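Local coordinates for protein carboxylase (PDB 5H80) that probably carboxylates biotin with ATP and bicarbonate through its biotin carboxylase domain, as one part of a single-chain multienzyme carboxylase, at residues P33-V43 / H102-F113; W56-D65 / R74-G85. One frame throughout, in Å; residues are numbered along the deposited sequence.

Contact 1 of 2, residues P33-V43 / H102-F113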
# COMPACT_ATOMS: atom_id res chain seq x y z
N PRO A 33 -7.54 -15.81 -21.05
CA PRO A 33 -6.40 -16.67 -20.76
C PRO A 33 -6.51 -17.51 -19.53
O PRO A 33 -7.14 -17.14 -18.56
CB PRO A 33 -5.21 -15.68 -20.67
CG PRO A 33 -5.62 -14.42 -21.32
CD PRO A 33 -7.16 -14.41 -21.33
N ARG A 34 -5.84 -18.68 -19.52
CA ARG A 34 -5.73 -19.51 -18.40
C ARG A 34 -4.28 -19.70 -18.21
O ARG A 34 -3.59 -20.37 -19.06
CB ARG A 34 -6.41 -20.88 -18.63
CG ARG A 34 -7.90 -20.78 -18.71
CD ARG A 34 -8.52 -22.12 -19.17
NE ARG A 34 -8.11 -23.19 -18.26
CZ ARG A 34 -8.66 -23.38 -17.07
NH1 ARG A 34 -9.61 -22.54 -16.64
NH2 ARG A 34 -8.28 -24.41 -16.32
N VAL A 35 -3.75 -19.06 -17.16
CA VAL A 35 -2.36 -18.92 -16.93
C VAL A 35 -1.81 -19.98 -15.96
O VAL A 35 -2.16 -20.10 -14.75
CB VAL A 35 -2.00 -17.51 -16.34
CG1 VAL A 35 -0.45 -17.37 -16.14
CG2 VAL A 35 -2.53 -16.39 -17.18
N LEU A 36 -0.93 -20.82 -16.48
CA LEU A 36 -0.28 -21.78 -15.61
C LEU A 36 0.85 -21.15 -14.94
O LEU A 36 1.73 -20.66 -15.63
CB LEU A 36 0.22 -23.00 -16.38
CG LEU A 36 1.11 -24.05 -15.71
CD1 LEU A 36 0.20 -24.73 -14.76
CD2 LEU A 36 1.69 -25.06 -16.74
N ILE A 37 0.87 -21.19 -13.60
CA ILE A 37 1.90 -20.51 -12.76
C ILE A 37 2.94 -21.59 -12.43
O ILE A 37 2.76 -22.44 -11.50
CB ILE A 37 1.28 -19.83 -11.54
CG1 ILE A 37 0.23 -18.80 -12.03
CG2 ILE A 37 2.28 -19.17 -10.60
CD1 ILE A 37 -0.50 -18.13 -10.90
N ALA A 38 4.00 -21.68 -13.23
CA ALA A 38 5.06 -22.68 -13.03
C ALA A 38 6.10 -22.29 -11.93
O ALA A 38 7.25 -22.07 -12.21
CB ALA A 38 5.77 -23.01 -14.34
N ASN A 39 5.62 -22.17 -10.70
CA ASN A 39 6.37 -21.63 -9.61
C ASN A 39 5.55 -21.83 -8.30
O ASN A 39 4.59 -22.62 -8.30
CB ASN A 39 6.73 -20.12 -9.81
CG ASN A 39 8.10 -19.78 -9.24
OD1 ASN A 39 8.40 -20.07 -8.10
ND2 ASN A 39 8.99 -19.25 -10.03
N ARG A 40 6.05 -21.28 -7.20
CA ARG A 40 5.42 -21.49 -5.89
C ARG A 40 5.70 -20.36 -4.94
O ARG A 40 6.50 -19.46 -5.26
CB ARG A 40 5.91 -22.86 -5.37
CG ARG A 40 7.40 -23.02 -5.42
CD ARG A 40 8.08 -22.46 -4.22
NE ARG A 40 7.54 -22.83 -2.86
CZ ARG A 40 7.86 -22.19 -1.71
NH1 ARG A 40 7.35 -22.53 -0.53
NH2 ARG A 40 8.75 -21.19 -1.73
N GLY A 41 5.08 -20.35 -3.75
CA GLY A 41 5.51 -19.45 -2.71
C GLY A 41 5.03 -18.04 -3.03
O GLY A 41 4.05 -17.91 -3.82
N GLU A 42 5.81 -17.04 -2.57
CA GLU A 42 5.36 -15.63 -2.63
C GLU A 42 5.14 -15.15 -4.10
O GLU A 42 4.08 -14.55 -4.41
CB GLU A 42 6.23 -14.70 -1.82
CG GLU A 42 7.57 -14.43 -2.42
CD GLU A 42 7.57 -13.33 -3.50
OE1 GLU A 42 8.61 -13.17 -4.08
OE2 GLU A 42 6.52 -12.72 -3.88
N VAL A 43 5.97 -15.59 -5.04
CA VAL A 43 5.77 -15.24 -6.44
C VAL A 43 4.48 -15.84 -7.14
O VAL A 43 3.88 -15.10 -7.99
CB VAL A 43 7.04 -15.38 -7.31
CG1 VAL A 43 7.35 -16.80 -7.75
CG2 VAL A 43 6.98 -14.41 -8.49
N HIS A 102 -5.28 -29.12 -18.44
CA HIS A 102 -6.15 -28.06 -17.88
C HIS A 102 -6.35 -26.88 -18.76
O HIS A 102 -6.88 -25.83 -18.30
CB HIS A 102 -5.56 -27.63 -16.51
CG HIS A 102 -5.57 -28.73 -15.52
ND1 HIS A 102 -4.63 -29.74 -15.56
CD2 HIS A 102 -6.44 -29.06 -14.55
CE1 HIS A 102 -4.90 -30.62 -14.62
NE2 HIS A 102 -6.00 -30.23 -14.00
N ALA A 103 -6.12 -27.05 -20.07
CA ALA A 103 -6.41 -26.05 -21.06
C ALA A 103 -5.81 -24.65 -20.70
O ALA A 103 -6.44 -23.62 -20.98
CB ALA A 103 -7.91 -25.93 -21.27
N ALA A 104 -4.58 -24.66 -20.24
CA ALA A 104 -3.81 -23.39 -20.16
C ALA A 104 -3.44 -22.84 -21.56
O ALA A 104 -3.39 -23.61 -22.55
CB ALA A 104 -2.62 -23.63 -19.26
N THR A 105 -3.32 -21.50 -21.66
CA THR A 105 -2.99 -20.75 -22.83
C THR A 105 -1.66 -20.06 -22.70
O THR A 105 -1.08 -19.66 -23.64
CB THR A 105 -4.15 -19.74 -23.05
OG1 THR A 105 -4.28 -18.90 -21.86
CG2 THR A 105 -5.41 -20.53 -23.18
N HIS A 106 -1.23 -19.85 -21.44
CA HIS A 106 -0.08 -19.04 -21.09
C HIS A 106 0.63 -19.76 -19.97
O HIS A 106 0.04 -20.46 -19.14
CB HIS A 106 -0.51 -17.60 -20.62
CG HIS A 106 -1.10 -16.79 -21.70
ND1 HIS A 106 -2.36 -17.05 -22.16
CD2 HIS A 106 -0.64 -15.73 -22.42
CE1 HIS A 106 -2.64 -16.21 -23.14
NE2 HIS A 106 -1.62 -15.41 -23.33
N VAL A 107 1.95 -19.58 -19.88
CA VAL A 107 2.80 -20.10 -18.83
C VAL A 107 3.62 -18.93 -18.24
O VAL A 107 4.50 -18.35 -18.91
CB VAL A 107 3.80 -21.25 -19.25
CG1 VAL A 107 4.62 -21.71 -18.08
CG2 VAL A 107 2.99 -22.45 -19.69
N HIS A 108 3.29 -18.58 -16.98
CA HIS A 108 4.14 -17.66 -16.17
C HIS A 108 5.17 -18.45 -15.30
O HIS A 108 4.88 -19.14 -14.30
CB HIS A 108 3.33 -16.67 -15.30
CG HIS A 108 4.09 -15.38 -15.03
ND1 HIS A 108 5.39 -15.41 -14.69
CD2 HIS A 108 3.71 -14.08 -14.93
CE1 HIS A 108 5.85 -14.17 -14.53
NE2 HIS A 108 4.82 -13.35 -14.61
N PRO A 109 6.46 -18.35 -15.71
CA PRO A 109 7.49 -19.05 -14.96
C PRO A 109 8.02 -18.39 -13.65
O PRO A 109 8.84 -18.97 -12.92
CB PRO A 109 8.59 -19.09 -16.00
CG PRO A 109 8.50 -17.80 -16.64
CD PRO A 109 7.05 -17.48 -16.73
N GLY A 110 7.40 -17.27 -13.25
CA GLY A 110 7.94 -16.41 -12.19
C GLY A 110 9.41 -16.08 -12.24
O GLY A 110 9.87 -15.55 -13.19
N TYR A 111 10.12 -16.25 -11.11
CA TYR A 111 11.57 -16.10 -11.16
C TYR A 111 12.12 -17.32 -10.46
O TYR A 111 11.43 -18.00 -9.61
CB TYR A 111 12.08 -14.76 -10.57
CG TYR A 111 11.21 -14.15 -9.43
CD1 TYR A 111 11.18 -14.69 -8.22
CD2 TYR A 111 10.49 -13.02 -9.64
CE1 TYR A 111 10.41 -14.14 -7.19
CE2 TYR A 111 9.73 -12.43 -8.65
CZ TYR A 111 9.70 -13.04 -7.43
OH TYR A 111 8.87 -12.47 -6.51
N GLY A 112 13.35 -17.63 -10.84
CA GLY A 112 13.93 -18.89 -10.47
C GLY A 112 13.32 -19.97 -11.32
O GLY A 112 12.58 -19.70 -12.37
N PHE A 113 13.55 -21.22 -10.84
CA PHE A 113 12.92 -22.41 -11.51
C PHE A 113 13.30 -22.32 -13.05
O PHE A 113 14.49 -22.10 -13.39
CB PHE A 113 11.43 -22.46 -11.10
CG PHE A 113 11.23 -22.76 -9.59
CD1 PHE A 113 11.18 -24.09 -9.11
CD2 PHE A 113 11.26 -21.74 -8.63
CE1 PHE A 113 11.09 -24.36 -7.74
CE2 PHE A 113 11.15 -22.02 -7.25
CZ PHE A 113 11.03 -23.33 -6.82
O HOH W 1 9.59 -21.42 -13.69
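Strands 34-37 and 106-108 lie next to each other in the Rossmann-like parallel alpha/beta sheet of the biotin carboxylase N-terminal domain, with V35 paired to H106, L36 to V107 and I37 to H108. The backbone bonds run L36 N to H106 O, H108 N to L36 O, and A38 N to H108 O at 2.9 Å. L36 CD2 lies alongside V107 CG2 (4.1 Å) on the face that helix 92-101 covers; on the other face V35 CG1 rests on H108 CB. Where the strands begin, R34 is held by its backbone and by its guanidinium. R34 N donates a hydrogen bond to T105 OG1 at 2.8 Å, and T105 N donates one to R34 O. The side chain bends at its third torsion (chi3 57°), and the guanidinium comes side-on to H102 O, meeting it with NE at 2.9 Å and with NH2 as well, both close to the carbonyl plane. NH2 is also salt-bridged to E77 OE1. Past the strands, the amide of N39 has its rotation fixed: ND2 reaches P109 O at 2.9 Å and Y111 O at 2.8 Å, each 10° from the amide plane, while OD1 accepts from R40 N. A water donates to both A38 O and P109 O, bridging the two segments beside this amide. Y111 closes the contact at the helix start. V43 CG2 sits over one ring face, 3.6 Å from the Y111 centroid. At the ring edge, Y111 OH donates to E42 OE1 on its syn side, an oxygen salt-bridged to K424, with 2.5 Å between OH and OE1.

Contact 2 of 2, residues W56-D65 / R74-G85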
# COMPACT_ATOMS: atom_id res chain seq x y z
N TRP A 56 -8.48 -12.75 -15.80
CA TRP A 56 -8.06 -14.01 -16.32
C TRP A 56 -8.11 -15.07 -15.26
O TRP A 56 -8.52 -14.82 -14.12
CB TRP A 56 -6.63 -13.88 -16.87
CG TRP A 56 -6.41 -12.73 -17.97
CD1 TRP A 56 -7.35 -11.86 -18.54
CD2 TRP A 56 -5.20 -12.45 -18.62
NE1 TRP A 56 -6.75 -11.04 -19.49
CE2 TRP A 56 -5.42 -11.34 -19.52
CE3 TRP A 56 -3.92 -12.99 -18.53
CZ2 TRP A 56 -4.43 -10.85 -20.32
CZ3 TRP A 56 -2.92 -12.47 -19.29
CH2 TRP A 56 -3.16 -11.43 -20.23
N GLN A 57 -7.83 -16.30 -15.68
CA GLN A 57 -7.83 -17.43 -14.77
C GLN A 57 -6.48 -17.99 -14.52
O GLN A 57 -5.67 -17.94 -15.41
CB GLN A 57 -8.76 -18.55 -15.28
CG GLN A 57 -10.21 -18.09 -15.31
CD GLN A 57 -11.06 -19.06 -16.05
OE1 GLN A 57 -10.55 -19.89 -16.86
NE2 GLN A 57 -12.35 -18.99 -15.81
N SER A 58 -6.27 -18.51 -13.30
CA SER A 58 -5.02 -19.10 -12.95
C SER A 58 -5.11 -20.58 -12.62
O SER A 58 -5.99 -21.04 -11.94
CB SER A 58 -4.33 -18.38 -11.74
OG SER A 58 -5.13 -18.39 -10.52
N VAL A 59 -4.03 -21.26 -13.00
CA VAL A 59 -3.81 -22.65 -12.62
C VAL A 59 -2.46 -22.69 -11.88
O VAL A 59 -1.45 -22.43 -12.45
CB VAL A 59 -3.87 -23.57 -13.88
CG1 VAL A 59 -3.55 -25.02 -13.45
CG2 VAL A 59 -5.18 -23.35 -14.71
N ALA A 60 -2.48 -23.06 -10.62
CA ALA A 60 -1.28 -23.26 -9.78
C ALA A 60 -0.88 -24.74 -9.82
O ALA A 60 -1.72 -25.63 -10.26
CB ALA A 60 -1.55 -22.75 -8.37
N VAL A 61 0.36 -25.00 -9.44
CA VAL A 61 0.84 -26.36 -9.24
C VAL A 61 1.49 -26.38 -7.84
O VAL A 61 2.07 -25.36 -7.32
CB VAL A 61 1.83 -26.85 -10.35
CG1 VAL A 61 1.15 -27.07 -11.71
CG2 VAL A 61 3.07 -25.93 -10.50
N TYR A 62 1.47 -27.52 -7.20
CA TYR A 62 2.09 -27.71 -5.93
C TYR A 62 2.62 -29.12 -5.71
O TYR A 62 2.07 -30.10 -6.25
CB TYR A 62 1.17 -27.34 -4.71
CG TYR A 62 -0.10 -28.14 -4.65
CD1 TYR A 62 -0.23 -29.13 -3.71
CD2 TYR A 62 -1.20 -27.98 -5.58
CE1 TYR A 62 -1.32 -29.97 -3.69
CE2 TYR A 62 -2.37 -28.80 -5.50
CZ TYR A 62 -2.39 -29.77 -4.53
OH TYR A 62 -3.44 -30.62 -4.42
N ALA A 63 3.71 -29.17 -4.99
CA ALA A 63 4.26 -30.43 -4.46
C ALA A 63 3.64 -30.65 -3.10
O ALA A 63 3.30 -29.68 -2.40
CB ALA A 63 5.76 -30.29 -4.33
N PRO A 64 3.42 -31.94 -2.67
CA PRO A 64 2.84 -32.08 -1.36
C PRO A 64 3.44 -31.40 -0.10
O PRO A 64 2.71 -30.90 0.78
CB PRO A 64 2.77 -33.66 -1.18
CG PRO A 64 2.98 -34.23 -2.55
CD PRO A 64 3.86 -33.24 -3.25
N ASP A 65 4.73 -31.28 -0.02
CA ASP A 65 5.42 -30.57 1.07
C ASP A 65 5.25 -29.04 1.01
O ASP A 65 5.67 -28.40 1.88
CB ASP A 65 6.87 -30.85 1.12
CG ASP A 65 7.66 -30.22 -0.00
OD1 ASP A 65 7.12 -29.75 -1.03
OD2 ASP A 65 8.92 -30.36 0.08
N ARG A 74 -5.10 -19.82 -3.23
CA ARG A 74 -5.37 -18.60 -4.01
C ARG A 74 -5.58 -18.80 -5.51
O ARG A 74 -6.18 -17.93 -6.18
CB ARG A 74 -4.29 -17.50 -3.73
CG ARG A 74 -4.41 -16.20 -4.45
CD ARG A 74 -5.68 -15.42 -3.97
NE ARG A 74 -5.80 -14.15 -4.71
CZ ARG A 74 -6.22 -14.01 -5.97
NH1 ARG A 74 -6.59 -15.08 -6.70
NH2 ARG A 74 -6.24 -12.82 -6.53
N ALA A 75 -5.06 -19.87 -6.12
CA ALA A 75 -5.37 -20.05 -7.50
C ALA A 75 -6.87 -20.34 -7.77
O ALA A 75 -7.64 -20.78 -6.86
CB ALA A 75 -4.51 -21.23 -7.98
N ASP A 76 -7.27 -20.17 -8.99
CA ASP A 76 -8.65 -20.55 -9.37
C ASP A 76 -8.70 -22.06 -9.38
O ASP A 76 -9.72 -22.66 -9.10
CB ASP A 76 -9.09 -20.03 -10.72
CG ASP A 76 -9.11 -18.55 -10.77
OD1 ASP A 76 -9.86 -17.95 -9.97
OD2 ASP A 76 -8.36 -17.99 -11.58
N GLU A 77 -7.59 -22.66 -9.74
CA GLU A 77 -7.55 -24.14 -9.63
C GLU A 77 -6.10 -24.52 -9.41
O GLU A 77 -5.20 -23.82 -9.93
CB GLU A 77 -8.22 -24.77 -10.80
CG GLU A 77 -7.36 -25.17 -11.94
CD GLU A 77 -8.21 -25.73 -13.12
OE1 GLU A 77 -8.56 -24.93 -14.03
OE2 GLU A 77 -8.54 -26.96 -13.07
N ALA A 78 -5.87 -25.46 -8.50
CA ALA A 78 -4.55 -25.92 -8.20
C ALA A 78 -4.43 -27.40 -8.50
O ALA A 78 -5.30 -28.20 -8.07
CB ALA A 78 -4.18 -25.65 -6.76
N VAL A 79 -3.28 -27.73 -9.14
CA VAL A 79 -3.02 -29.08 -9.70
C VAL A 79 -1.80 -29.74 -9.00
O VAL A 79 -0.68 -29.20 -8.98
CB VAL A 79 -2.83 -29.00 -11.21
CG1 VAL A 79 -2.45 -30.38 -11.78
CG2 VAL A 79 -4.12 -28.50 -11.84
N ALA A 80 -2.02 -30.85 -8.32
CA ALA A 80 -0.88 -31.52 -7.60
C ALA A 80 0.17 -32.07 -8.56
O ALA A 80 -0.22 -32.74 -9.52
CB ALA A 80 -1.45 -32.66 -6.73
N LEU A 81 1.46 -31.90 -8.24
CA LEU A 81 2.58 -32.43 -9.07
C LEU A 81 2.86 -33.83 -8.46
O LEU A 81 2.82 -34.01 -7.27
CB LEU A 81 3.84 -31.56 -8.95
CG LEU A 81 3.70 -30.20 -9.64
CD1 LEU A 81 4.67 -29.15 -9.12
CD2 LEU A 81 3.72 -30.36 -11.15
N SER A 82 3.23 -34.76 -9.34
CA SER A 82 3.65 -36.12 -8.91
C SER A 82 5.12 -36.19 -8.53
O SER A 82 5.58 -37.19 -7.99
CB SER A 82 3.39 -37.08 -10.06
OG SER A 82 4.28 -36.73 -11.13
N GLY A 83 5.87 -35.15 -8.85
CA GLY A 83 7.25 -35.05 -8.41
C GLY A 83 7.29 -34.78 -6.92
O GLY A 83 6.26 -34.72 -6.25
N ARG A 84 8.48 -34.59 -6.40
CA ARG A 84 8.65 -34.45 -4.95
C ARG A 84 9.05 -33.05 -4.51
O ARG A 84 8.30 -32.37 -3.80
CB ARG A 84 9.65 -35.49 -4.40
CG ARG A 84 9.01 -36.87 -4.13
CD ARG A 84 10.05 -37.88 -3.65
NE ARG A 84 9.55 -39.25 -3.78
CZ ARG A 84 10.29 -40.34 -4.01
NH1 ARG A 84 9.69 -41.52 -4.11
NH2 ARG A 84 11.62 -40.28 -4.15
N GLY A 85 10.24 -32.62 -4.84
CA GLY A 85 10.76 -31.44 -4.10
C GLY A 85 10.67 -30.19 -4.93
O GLY A 85 9.70 -30.00 -5.69
O HOH W 2 -8.34 -15.30 -11.48
O HOH W 3 -5.15 -30.42 -6.53
O HOH W 4 1.52 -32.74 -5.32
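A75 begins the crossing by pressing its CB against A60 CB at 3.4 Å, tighter than usual for two methyls, just as helix 70-74 of this beta-alpha-beta unit hands over to strand 77-80. D76 and S58 then exchange bonds: S58 N gives to the anti lone pair of D76 OD2 at 2.8 Å, and D76 N gives to S58 OG, which stands between its own backbone N and carbonyl carbon (chi1 60°). A water ties D76 OD2 to W56 O as well. From E77 the parallel pairing takes over. E77 N meets S58 O nearly end-on, E77 O accepts from A60 N at 2.9 Å, and the E77 side chain runs beside V59 CG2. A78 sets CB against Y62 CE2 (3.8 Å), and its carbonyl oxygen holds a water that also bonds Y62 OH. V79 N reaches A60 O from 41° above the carbonyl plane, while V79 CG2 touches V59 CG1. A80 slides its CA under one face of the Y62 ring, 4.0 Å from the centroid. A serine in place of Y62 has no ring to lie on A80, which would probably leave a gap over that backbone and the water on A78 O without its phenol partner. L81 N ends the pairing at Y62 O (2.8 Å), and L81 CD1 packs on V61 CB at 3.9 Å. The chemistry implies a strand held mainly by its main chain, with the D76–S58 exchange closing one end and the Y62 ring, with A80 under one face and A78 CB against CE2, covering the other.

Overall arrangement
Contact 1 and contact 2 are adjoining parts of one five-stranded parallel sheet, ordered 77-80, 57-62, 34-37, 106-108, 130-131, and their centres are 9 Å apart. Strands 34-37 and 57-62 are neighbours in it, with V59 N probably donating to V35 O at 2.8 Å among several backbone bonds. Along the chain, contact 2 is nested inside the loop that contact 1 closes. Side chains join them too, through the R34–E77 salt bridge and H102 NE2 packing on V79 CG2 at 3.3 Å. The side chains of P33 (contact 1) and W56 (contact 2) each lie about 4 Å from a bound 1,2-ethanediol, probably from the crystallisation liquor. Contact 1 lies nearer the chain's centre, about 17 Å centre to centre against about 23 Å.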